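MutT/NUDIX family protein (Bacillus thuringiensis str. Al Hakam, PDB 3ID9) probably hydrolyses a nucleoside diphosphate linked to another moiety with the help of a divalent metal such as magnesium, as Nudix hydrolases do. Local coordinates at residues K80-D90 with L149-R160; E68-E76 with P120-P128. One frame throughout, in Å; residues are numbered along the deposited sequence.

Contact 1: residues K80-D90 with L149-R160; sequences KKLLYVCDKPD and LANAGSYQGLKR
A parallel strand pair belongs to the mixed sheet of the Nudix fold: strand 154-157, reached after helix 139-147, lies along strand 77-88, whose other side pairs antiparallel with strand 95-104. The short axes run 5° apart. Gly153 N opens the pairing by donating to Leu82 O (2.9 Å), and Ser154 N follows onto Leu83 O. Val85 then bonds twice to the same neighbour, its N donating to Ser154 O and its O accepting from Gln156 N; Asp87 repeats this with Gln156 O and Leu158 N.

Side chains of neighbouring strands meet on both faces. On the face of Tyr84, Ser154 and Cys86, the Tyr84 ring lies alongside the next strand, its CG trans to the amide nitrogen (chi1 -172°). Ser154 CB lies at the ring edge, 3.6 Å from Tyr84 CD1, and Tyr84 OH donates to Gln156 OE1 (2.8 Å) from above the carbonyl plane, the amide standing nearly perpendicular to the ring. Further on, Cys86 SG touches Leu158 CD1 at 3.7 Å. On the other face Val85 CG1 packs on Tyr155 CD1, and Tyr155 OH donates to Asp87 OD1 (2.7 Å) on its syn side. Gly157 passes beside this pair, its CA 3.3 Å from Asp87 OD1. Past the strands, Lys159 NZ forms a salt bridge with Asp90 OD1 (3.1 Å), while Arg160 N donates to Asp90 OD2; Lys159 NZ also donates to Gly58 O of the second subunit.

Asp87 OD2 accepts from Leu61 N of the second subunit and Tyr155 OH from its Glu62 N, so the buried carboxylate and the phenol are each gripped from both chains, which ties this strand pair to the second subunit.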
loop_
_atom_site.group_PDB
_atom_site.type_symbol
_atom_site.label_atom_id
_atom_site.label_comp_id
_atom_site.label_asym_id
_atom_site.label_seq_id
_atom_site.Cartn_x
_atom_site.Cartn_y
_atom_site.Cartn_z
ATOM N N LYS B 80 0.759 7.259 -9.809
ATOM C CA LYS B 80 -0.487 7.989 -9.611
ATOM C C LYS B 80 -0.998 7.600 -8.237
ATOM O O LYS B 80 -1.225 8.445 -7.378
ATOM C CB LYS B 80 -1.536 7.597 -10.655
ATOM C CG LYS B 80 -1.295 8.148 -12.045
ATOM C CD LYS B 80 -2.387 9.136 -12.444
ATOM C CE LYS B 80 -3.740 8.450 -12.641
ATOM N NZ LYS B 80 -3.739 7.509 -13.798
ATOM N N LYS B 81 -1.177 6.300 -8.041
ATOM C CA LYS B 81 -1.659 5.788 -6.775
ATOM C C LYS B 81 -1.360 4.314 -6.558
ATOM O O LYS B 81 -1.098 3.562 -7.498
ATOM C CB LYS B 81 -3.166 6.019 -6.641
ATOM C CG LYS B 81 -3.529 7.339 -5.987
ATOM C CD LYS B 81 -5.019 7.420 -5.730
ATOM C CE LYS B 81 -5.366 8.616 -4.854
ATOM N NZ LYS B 81 -6.758 8.506 -4.305
ATOM N N LEU B 82 -1.390 3.927 -5.290
ATOM C CA LEU B 82 -1.160 2.560 -4.871
ATOM C C LEU B 82 -2.504 1.896 -5.163
ATOM O O LEU B 82 -3.536 2.300 -4.626
ATOM C CB LEU B 82 -0.872 2.549 -3.374
ATOM C CG LEU B 82 -0.174 1.384 -2.688
ATOM C CD1 LEU B 82 -0.652 0.092 -3.316
ATOM C CD2 LEU B 82 1.329 1.539 -2.814
ATOM N N LEU B 83 -2.511 0.891 -6.021
ATOM C CA LEU B 83 -3.766 0.248 -6.356
ATOM C C LEU B 83 -4.106 -0.968 -5.510
ATOM O O LEU B 83 -5.248 -1.141 -5.071
ATOM C CB LEU B 83 -3.764 -0.178 -7.827
ATOM C CG LEU B 83 -4.989 -1.008 -8.224
ATOM C CD1 LEU B 83 -6.215 -0.103 -8.247
ATOM C CD2 LEU B 83 -4.777 -1.654 -9.585
ATOM N N TYR B 84 -3.112 -1.809 -5.275
ATOM C CA TYR B 84 -3.369 -3.037 -4.566
ATOM C C TYR B 84 -2.124 -3.540 -3.859
ATOM O O TYR B 84 -1.021 -3.502 -4.410
ATOM C CB TYR B 84 -3.850 -4.070 -5.587
ATOM C CG TYR B 84 -4.352 -5.368 -5.027
ATOM C CD1 TYR B 84 -5.648 -5.481 -4.527
ATOM C CD2 TYR B 84 -3.546 -6.504 -5.035
ATOM C CE1 TYR B 84 -6.134 -6.700 -4.051
ATOM C CE2 TYR B 84 -4.018 -7.725 -4.564
ATOM C CZ TYR B 84 -5.312 -7.818 -4.077
ATOM O OH TYR B 84 -5.781 -9.038 -3.638
ATOM N N VAL B 85 -2.312 -4.003 -2.631
ATOM C CA VAL B 85 -1.223 -4.535 -1.836
ATOM C C VAL B 85 -1.628 -5.943 -1.438
ATOM O O VAL B 85 -2.710 -6.172 -0.895
ATOM C CB VAL B 85 -0.953 -3.671 -0.577
ATOM C CG1 VAL B 85 0.083 -4.347 0.300
ATOM C CG2 VAL B 85 -0.452 -2.290 -0.991
ATOM N N CYS B 86 -0.757 -6.891 -1.750
ATOM C CA CYS B 86 -1.011 -8.285 -1.445
ATOM C C CYS B 86 0.171 -8.815 -0.646
ATOM O O CYS B 86 1.317 -8.711 -1.084
ATOM C CB CYS B 86 -1.172 -9.075 -2.753
ATOM S SG CYS B 86 -1.313 -10.871 -2.538
ATOM N N ASP B 87 -0.090 -9.354 0.540
ATOM C CA ASP B 87 1.013 -9.886 1.310
ATOM C C ASP B 87 0.799 -11.327 1.727
ATOM O O ASP B 87 -0.307 -11.737 2.075
ATOM C CB ASP B 87 1.361 -8.970 2.506
ATOM C CG ASP B 87 0.388 -9.080 3.666
ATOM O OD1 ASP B 87 -0.837 -8.932 3.472
ATOM O OD2 ASP B 87 0.873 -9.298 4.795
ATOM N N LYS B 88 1.880 -12.094 1.614
ATOM C CA LYS B 88 1.911 -13.513 1.950
ATOM C C LYS B 88 3.022 -13.732 2.954
ATOM O O LYS B 88 4.141 -14.085 2.580
ATOM C CB LYS B 88 2.209 -14.365 0.713
ATOM C CG LYS B 88 1.069 -14.515 -0.280
ATOM C CD LYS B 88 1.498 -15.464 -1.383
ATOM C CE LYS B 88 0.404 -15.715 -2.398
ATOM N NZ LYS B 88 0.902 -16.665 -3.445
ATOM N N PRO B 89 2.736 -13.516 4.245
ATOM C CA PRO B 89 3.785 -13.714 5.247
ATOM C C PRO B 89 4.303 -15.157 5.336
ATOM O O PRO B 89 5.461 -15.370 5.705
ATOM C CB PRO B 89 3.130 -13.214 6.542
ATOM C CG PRO B 89 1.674 -13.457 6.310
ATOM C CD PRO B 89 1.486 -13.041 4.866
ATOM N N ASP B 90 3.466 -16.137 4.977
ATOM C CA ASP B 90 3.878 -17.543 5.034
ATOM C C ASP B 90 4.808 -17.970 3.894
ATOM O O ASP B 90 5.382 -19.058 3.944
ATOM C CB ASP B 90 2.665 -18.494 5.036
ATOM C CG ASP B 90 1.769 -18.320 6.255
ATOM O OD1 ASP B 90 2.288 -18.202 7.391
ATOM O OD2 ASP B 90 0.531 -18.317 6.073
ATOM N N LEU B 149 -8.765 4.305 -10.396
ATOM C CA LEU B 149 -8.564 5.139 -9.218
ATOM C C LEU B 149 -9.619 4.917 -8.142
ATOM O O LEU B 149 -9.367 5.160 -6.966
ATOM C CB LEU B 149 -8.534 6.616 -9.620
ATOM C CG LEU B 149 -7.241 7.395 -9.336
ATOM C CD1 LEU B 149 -6.039 6.686 -9.929
ATOM C CD2 LEU B 149 -7.365 8.801 -9.918
ATOM N N ALA B 150 -10.795 4.450 -8.541
ATOM C CA ALA B 150 -11.868 4.200 -7.586
ATOM C C ALA B 150 -11.536 3.022 -6.665
ATOM O O ALA B 150 -12.032 2.938 -5.541
ATOM C CB ALA B 150 -13.175 3.933 -8.330
ATOM N N ASN B 151 -10.698 2.109 -7.145
ATOM C CA ASN B 151 -10.322 0.949 -6.355
ATOM C C ASN B 151 -8.958 1.114 -5.708
ATOM O O ASN B 151 -8.412 0.163 -5.154
ATOM C CB ASN B 151 -10.337 -0.312 -7.223
ATOM C CG ASN B 151 -11.719 -0.632 -7.753
ATOM O OD1 ASN B 151 -12.723 -0.363 -7.091
ATOM N ND2 ASN B 151 -11.780 -1.226 -8.941
ATOM N N ALA B 152 -8.410 2.322 -5.781
ATOM C CA ALA B 152 -7.110 2.598 -5.181
ATOM C C ALA B 152 -7.137 2.248 -3.686
ATOM O O ALA B 152 -8.181 2.340 -3.043
ATOM C CB ALA B 152 -6.762 4.066 -5.365
ATOM N N GLY B 153 -5.993 1.844 -3.142
ATOM C CA GLY B 153 -5.921 1.504 -1.731
ATOM C C GLY B 153 -6.511 0.156 -1.335
ATOM O O GLY B 153 -6.876 -0.039 -0.173
ATOM N N SER B 154 -6.620 -0.769 -2.286
ATOM C CA SER B 154 -7.157 -2.095 -1.997
ATOM C C SER B 154 -6.082 -2.945 -1.333
ATOM O O SER B 154 -4.898 -2.818 -1.643
ATOM C CB SER B 154 -7.622 -2.785 -3.281
ATOM O OG SER B 154 -8.755 -2.143 -3.822
ATOM N N TYR B 155 -6.497 -3.822 -0.431
ATOM C CA TYR B 155 -5.548 -4.670 0.272
ATOM C C TYR B 155 -6.085 -6.068 0.529
ATOM O O TYR B 155 -7.290 -6.279 0.636
ATOM C CB TYR B 155 -5.173 -4.042 1.613
ATOM C CG TYR B 155 -4.511 -5.024 2.550
ATOM C CD1 TYR B 155 -3.151 -5.319 2.446
ATOM C CD2 TYR B 155 -5.263 -5.721 3.494
ATOM C CE1 TYR B 155 -2.560 -6.283 3.256
ATOM C CE2 TYR B 155 -4.680 -6.690 4.307
ATOM C CZ TYR B 155 -3.333 -6.967 4.184
ATOM O OH TYR B 155 -2.764 -7.926 4.994
ATOM N N GLN B 156 -5.180 -7.025 0.657
ATOM C CA GLN B 156 -5.585 -8.387 0.920
ATOM C C GLN B 156 -4.429 -9.152 1.533
ATOM O O GLN B 156 -3.306 -9.089 1.037
ATOM C CB GLN B 156 -6.023 -9.052 -0.378
ATOM C CG GLN B 156 -6.578 -10.444 -0.211
ATOM C CD GLN B 156 -6.954 -11.070 -1.546
ATOM O OE1 GLN B 156 -7.722 -10.495 -2.323
ATOM N NE2 GLN B 156 -6.414 -12.254 -1.820
ATOM N N GLY B 157 -4.706 -9.847 2.631
ATOM C CA GLY B 157 -3.690 -10.645 3.291
ATOM C C GLY B 157 -3.997 -12.097 2.968
ATOM O O GLY B 157 -5.152 -12.514 3.029
ATOM N N LEU B 158 -2.976 -12.868 2.614
ATOM C CA LEU B 158 -3.171 -14.273 2.275
ATOM C C LEU B 158 -2.289 -15.200 3.090
ATOM O O LEU B 158 -1.064 -15.068 3.100
ATOM C CB LEU B 158 -2.886 -14.499 0.793
ATOM C CG LEU B 158 -3.800 -13.763 -0.179
ATOM C CD1 LEU B 158 -3.238 -13.840 -1.582
ATOM C CD2 LEU B 158 -5.186 -14.372 -0.106
ATOM N N LYS B 159 -2.924 -16.146 3.769
ATOM C CA LYS B 159 -2.219 -17.130 4.574
ATOM C C LYS B 159 -2.720 -18.511 4.174
ATOM O O LYS B 159 -3.867 -18.658 3.749
ATOM C CB LYS B 159 -2.485 -16.890 6.063
ATOM C CG LYS B 159 -1.905 -15.591 6.591
ATOM C CD LYS B 159 -2.122 -15.427 8.089
ATOM C CE LYS B 159 -1.407 -16.498 8.896
ATOM N NZ LYS B 159 0.067 -16.449 8.719
ATOM N N ARG B 160 -1.860 -19.517 4.286
ATOM C CA ARG B 160 -2.259 -20.877 3.947
ATOM C C ARG B 160 -3.204 -21.431 5.009
ATOM O O ARG B 160 -3.245 -20.947 6.141
ATOM C CB ARG B 160 -1.034 -21.787 3.826
ATOM C CG ARG B 160 -0.432 -21.854 2.433
ATOM C CD ARG B 160 -1.381 -22.539 1.446
ATOM N NE ARG B 160 -0.857 -23.822 0.968
ATOM C CZ ARG B 160 -1.238 -25.014 1.418
ATOM N NH1 ARG B 160 -2.159 -25.113 2.369
ATOM N NH2 ARG B 160 -0.691 -26.114 0.917
#

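Contact 2: residues E68-E76 with P120-P128; sequences EMREETGLE and PIHDVQMVP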
loop_
_atom_site.group_PDB
_atom_site.type_symbol
_atom_site.label_atom_id
_atom_site.label_comp_id
_atom_site.label_asym_id
_atom_site.label_seq_id
_atom_site.Cartn_x
_atom_site.Cartn_y
_atom_site.Cartn_z
ATOM N N GLU B 68 12.144 -0.746 -13.330
ATOM C CA GLU B 68 11.594 -1.876 -14.060
ATOM C C GLU B 68 10.888 -1.357 -15.303
ATOM O O GLU B 68 11.008 -1.925 -16.390
ATOM C CB GLU B 68 10.598 -2.647 -13.193
ATOM C CG GLU B 68 11.214 -3.480 -12.075
ATOM C CD GLU B 68 11.943 -4.710 -12.580
ATOM O OE1 GLU B 68 11.493 -5.300 -13.588
ATOM O OE2 GLU B 68 12.958 -5.099 -11.957
HETATM N N MSE B 69 10.167 -0.257 -15.144
HETATM C CA MSE B 69 9.434 0.309 -16.255
HETATM C C MSE B 69 10.322 0.682 -17.443
HETATM O O MSE B 69 9.948 0.427 -18.596
HETATM C CB MSE B 69 8.633 1.515 -15.784
HETATM C CG MSE B 69 7.258 1.604 -16.409
HETATM SE SE MSE B 69 6.197 -0.051 -16.364
HETATM C CE MSE B 69 5.048 0.410 -17.843
ATOM N N ARG B 70 11.493 1.270 -17.199
ATOM C CA ARG B 70 12.318 1.611 -18.343
ATOM C C ARG B 70 13.232 0.503 -18.851
ATOM O O ARG B 70 13.797 0.622 -19.934
ATOM C CB ARG B 70 13.087 2.924 -18.126
ATOM C CG ARG B 70 13.887 3.098 -16.861
ATOM C CD ARG B 70 14.079 4.609 -16.641
ATOM N NE ARG B 70 14.875 4.929 -15.458
ATOM C CZ ARG B 70 14.968 6.144 -14.920
ATOM N NH1 ARG B 70 14.314 7.171 -15.450
ATOM N NH2 ARG B 70 15.715 6.331 -13.845
ATOM N N GLU B 71 13.352 -0.586 -18.099
ATOM C CA GLU B 71 14.164 -1.703 -18.553
ATOM C C GLU B 71 13.281 -2.604 -19.420
ATOM O O GLU B 71 13.768 -3.288 -20.315
ATOM C CB GLU B 71 14.700 -2.527 -17.380
ATOM C CG GLU B 71 15.464 -1.730 -16.327
ATOM C CD GLU B 71 16.140 -2.621 -15.285
ATOM O OE1 GLU B 71 15.527 -3.632 -14.871
ATOM O OE2 GLU B 71 17.278 -2.301 -14.872
ATOM N N GLU B 72 11.977 -2.588 -19.164
ATOM C CA GLU B 72 11.054 -3.431 -19.914
ATOM C C GLU B 72 10.234 -2.713 -20.980
ATOM O O GLU B 72 9.701 -3.364 -21.871
ATOM C CB GLU B 72 10.109 -4.164 -18.948
ATOM C CG GLU B 72 10.841 -5.043 -17.927
ATOM C CD GLU B 72 9.907 -5.755 -16.947
ATOM O OE1 GLU B 72 9.123 -5.075 -16.249
ATOM O OE2 GLU B 72 9.959 -7.002 -16.866
ATOM N N THR B 73 10.138 -1.386 -20.904
ATOM C CA THR B 73 9.356 -0.618 -21.877
ATOM C C THR B 73 10.061 0.668 -22.320
ATOM O O THR B 73 9.588 1.366 -23.217
ATOM C CB THR B 73 7.988 -0.180 -21.302
ATOM O OG1 THR B 73 8.165 1.011 -20.520
ATOM C CG2 THR B 73 7.392 -1.268 -20.418
ATOM N N GLY B 74 11.179 0.990 -21.681
ATOM C CA GLY B 74 11.895 2.201 -22.029
ATOM C C GLY B 74 11.130 3.500 -21.795
ATOM O O GLY B 74 11.604 4.567 -22.177
ATOM N N LEU B 75 9.961 3.426 -21.158
ATOM C CA LEU B 75 9.147 4.618 -20.893
ATOM C C LEU B 75 9.484 5.309 -19.573
ATOM O O LEU B 75 9.992 4.686 -18.645
ATOM C CB LEU B 75 7.662 4.253 -20.844
ATOM C CG LEU B 75 6.951 3.680 -22.063
ATOM C CD1 LEU B 75 5.498 3.395 -21.695
ATOM C CD2 LEU B 75 7.027 4.675 -23.220
ATOM N N GLU B 76 9.192 6.604 -19.500
ATOM C CA GLU B 76 9.403 7.369 -18.274
ATOM C C GLU B 76 8.026 7.487 -17.633
ATOM O O GLU B 76 7.069 7.925 -18.271
ATOM C CB GLU B 76 9.961 8.762 -18.577
ATOM C CG GLU B 76 11.443 8.769 -18.902
ATOM C CD GLU B 76 12.280 8.161 -17.785
ATOM O OE1 GLU B 76 12.178 8.632 -16.630
ATOM O OE2 GLU B 76 13.043 7.210 -18.060
ATOM N N PRO B 120 18.101 -1.000 -26.694
ATOM C CA PRO B 120 17.373 -2.252 -26.946
ATOM C C PRO B 120 15.887 -1.998 -27.202
ATOM O O PRO B 120 15.265 -1.166 -26.535
ATOM C CB PRO B 120 17.622 -3.062 -25.669
ATOM C CG PRO B 120 17.631 -2.001 -24.610
ATOM C CD PRO B 120 18.454 -0.876 -25.265
ATOM N N ILE B 121 15.332 -2.701 -28.185
ATOM C CA ILE B 121 13.924 -2.540 -28.528
ATOM C C ILE B 121 13.082 -3.418 -27.610
ATOM O O ILE B 121 13.338 -4.610 -27.457
ATOM C CB ILE B 121 13.678 -2.911 -30.004
ATOM C CG1 ILE B 121 14.582 -2.051 -30.900
ATOM C CG2 ILE B 121 12.214 -2.679 -30.371
ATOM C CD1 ILE B 121 14.595 -2.469 -32.358
ATOM N N HIS B 122 12.069 -2.822 -27.003
ATOM C CA HIS B 122 11.219 -3.543 -26.071
ATOM C C HIS B 122 9.987 -4.174 -26.696
ATOM O O HIS B 122 9.439 -3.658 -27.667
ATOM C CB HIS B 122 10.780 -2.589 -24.968
ATOM C CG HIS B 122 11.920 -1.869 -24.319
ATOM N ND1 HIS B 122 12.812 -2.500 -23.487
ATOM C CD2 HIS B 122 12.318 -0.580 -24.410
ATOM C CE1 HIS B 122 13.722 -1.625 -23.084
ATOM N NE2 HIS B 122 13.445 -0.457 -23.629
ATOM N N ASP B 123 9.565 -5.297 -26.124
ATOM C CA ASP B 123 8.371 -5.991 -26.575
ATOM C C ASP B 123 7.220 -5.404 -25.772
ATOM O O ASP B 123 7.062 -5.695 -24.590
ATOM C CB ASP B 123 8.493 -7.492 -26.317
ATOM C CG ASP B 123 9.583 -8.137 -27.153
ATOM O OD1 ASP B 123 9.876 -7.623 -28.253
ATOM O OD2 ASP B 123 10.137 -9.167 -26.721
ATOM N N VAL B 124 6.418 -4.571 -26.424
ATOM C CA VAL B 124 5.308 -3.896 -25.765
ATOM C C VAL B 124 4.019 -3.932 -26.568
ATOM O O VAL B 124 4.024 -3.849 -27.801
ATOM C CB VAL B 124 5.677 -2.422 -25.497
ATOM C CG1 VAL B 124 4.510 -1.677 -24.874
ATOM C CG2 VAL B 124 6.897 -2.366 -24.602
ATOM N N GLN B 125 2.906 -4.036 -25.857
ATOM C CA GLN B 125 1.610 -4.068 -26.497
ATOM C C GLN B 125 0.559 -3.437 -25.584
ATOM O O GLN B 125 0.558 -3.652 -24.373
ATOM C CB GLN B 125 1.239 -5.515 -26.809
ATOM C CG GLN B 125 -0.060 -5.657 -27.548
ATOM C CD GLN B 125 -0.511 -7.100 -27.694
ATOM O OE1 GLN B 125 -1.571 -7.357 -28.252
ATOM N NE2 GLN B 125 0.284 -8.045 -27.191
HETATM N N MSE B 126 -0.327 -2.641 -26.167
HETATM C CA MSE B 126 -1.391 -2.002 -25.410
HETATM C C MSE B 126 -2.652 -2.820 -25.658
HETATM O O MSE B 126 -3.229 -2.765 -26.734
HETATM C CB MSE B 126 -1.594 -0.559 -25.882
HETATM C CG MSE B 126 -0.424 0.379 -25.601
HETATM SE SE MSE B 126 0.043 0.579 -23.702
HETATM C CE MSE B 126 -1.604 1.366 -23.053
ATOM N N VAL B 127 -3.076 -3.584 -24.662
ATOM C CA VAL B 127 -4.256 -4.419 -24.807
ATOM C C VAL B 127 -5.504 -3.837 -24.150
ATOM O O VAL B 127 -5.479 -3.426 -22.997
ATOM C CB VAL B 127 -4.001 -5.837 -24.240
ATOM C CG1 VAL B 127 -5.280 -6.658 -24.287
ATOM C CG2 VAL B 127 -2.915 -6.536 -25.053
ATOM N N PRO B 128 -6.619 -3.793 -24.892
ATOM C CA PRO B 128 -7.866 -3.255 -24.337
ATOM C C PRO B 128 -8.193 -4.019 -23.068
ATOM O O PRO B 128 -8.056 -5.242 -23.029
ATOM C CB PRO B 128 -8.885 -3.523 -25.442
ATOM C CG PRO B 128 -8.052 -3.476 -26.688
ATOM C CD PRO B 128 -6.817 -4.255 -26.277
HETATM O O HOH W 1 15.501 1.366 -22.284
HETATM O O HOH W 2 9.309 -5.764 -22.811
#
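His122 reaches across to the end of helix 61-72 with its whole side chain. His122 CB rests 3.4 Å from Glu72 O, and CG, anti to the carbonyl carbon (chi1 -52°), brings the imidazole against the backbone where the helix gives way to Thr73 and Gly74. His122 CD2 lies 3.3 Å from Thr73 C, and Gly74 N sits over the same ring face, offset toward the rim; Pro120 O lies over the opposite face. Between the two ring nitrogens, His122 CE1 comes to 3.2 Å from Glu71 O. His122 NE2 ends at a water O in the ring plane, 3.1 Å away, which donates to Arg70 O.

This helix end closes the Nudix box, the loop-helix-loop signature of the family, here residues 53-74. Thr73 OG1 holds the turn, donating to Met69 O and accepting from Leu75 N in an ST turn; Met69 O takes Thr73 N from the opposite face of its plane. Beside His122, Val124 CG2 packs 4.1 Å from Thr73 CB as strand 124-128 begins. A second water donates to both Glu72 O (2.6 Å) and Asp123 O, while Glu72 OE1 accepts from Gly52 N.

Contacts 1 and 2 lie on opposite sides of the chain's centre, their own centres about 24 Å apart, yet both reach the same mixed sheet, and helix 61-72 of contact 2 is followed in the chain, after a short turn, by strand 77-88 of contact 1. Contact 1 is partly buried and extensive, a strand-to-strand pairing held by backbone bonds and direct side-chain bonds, with the second subunit against it. Contact 2 is a small surface contact between a helix end and the approach to another strand; it relies on an imidazole laid over backbone and on bridging waters, and the other chain of the assembly does not touch it.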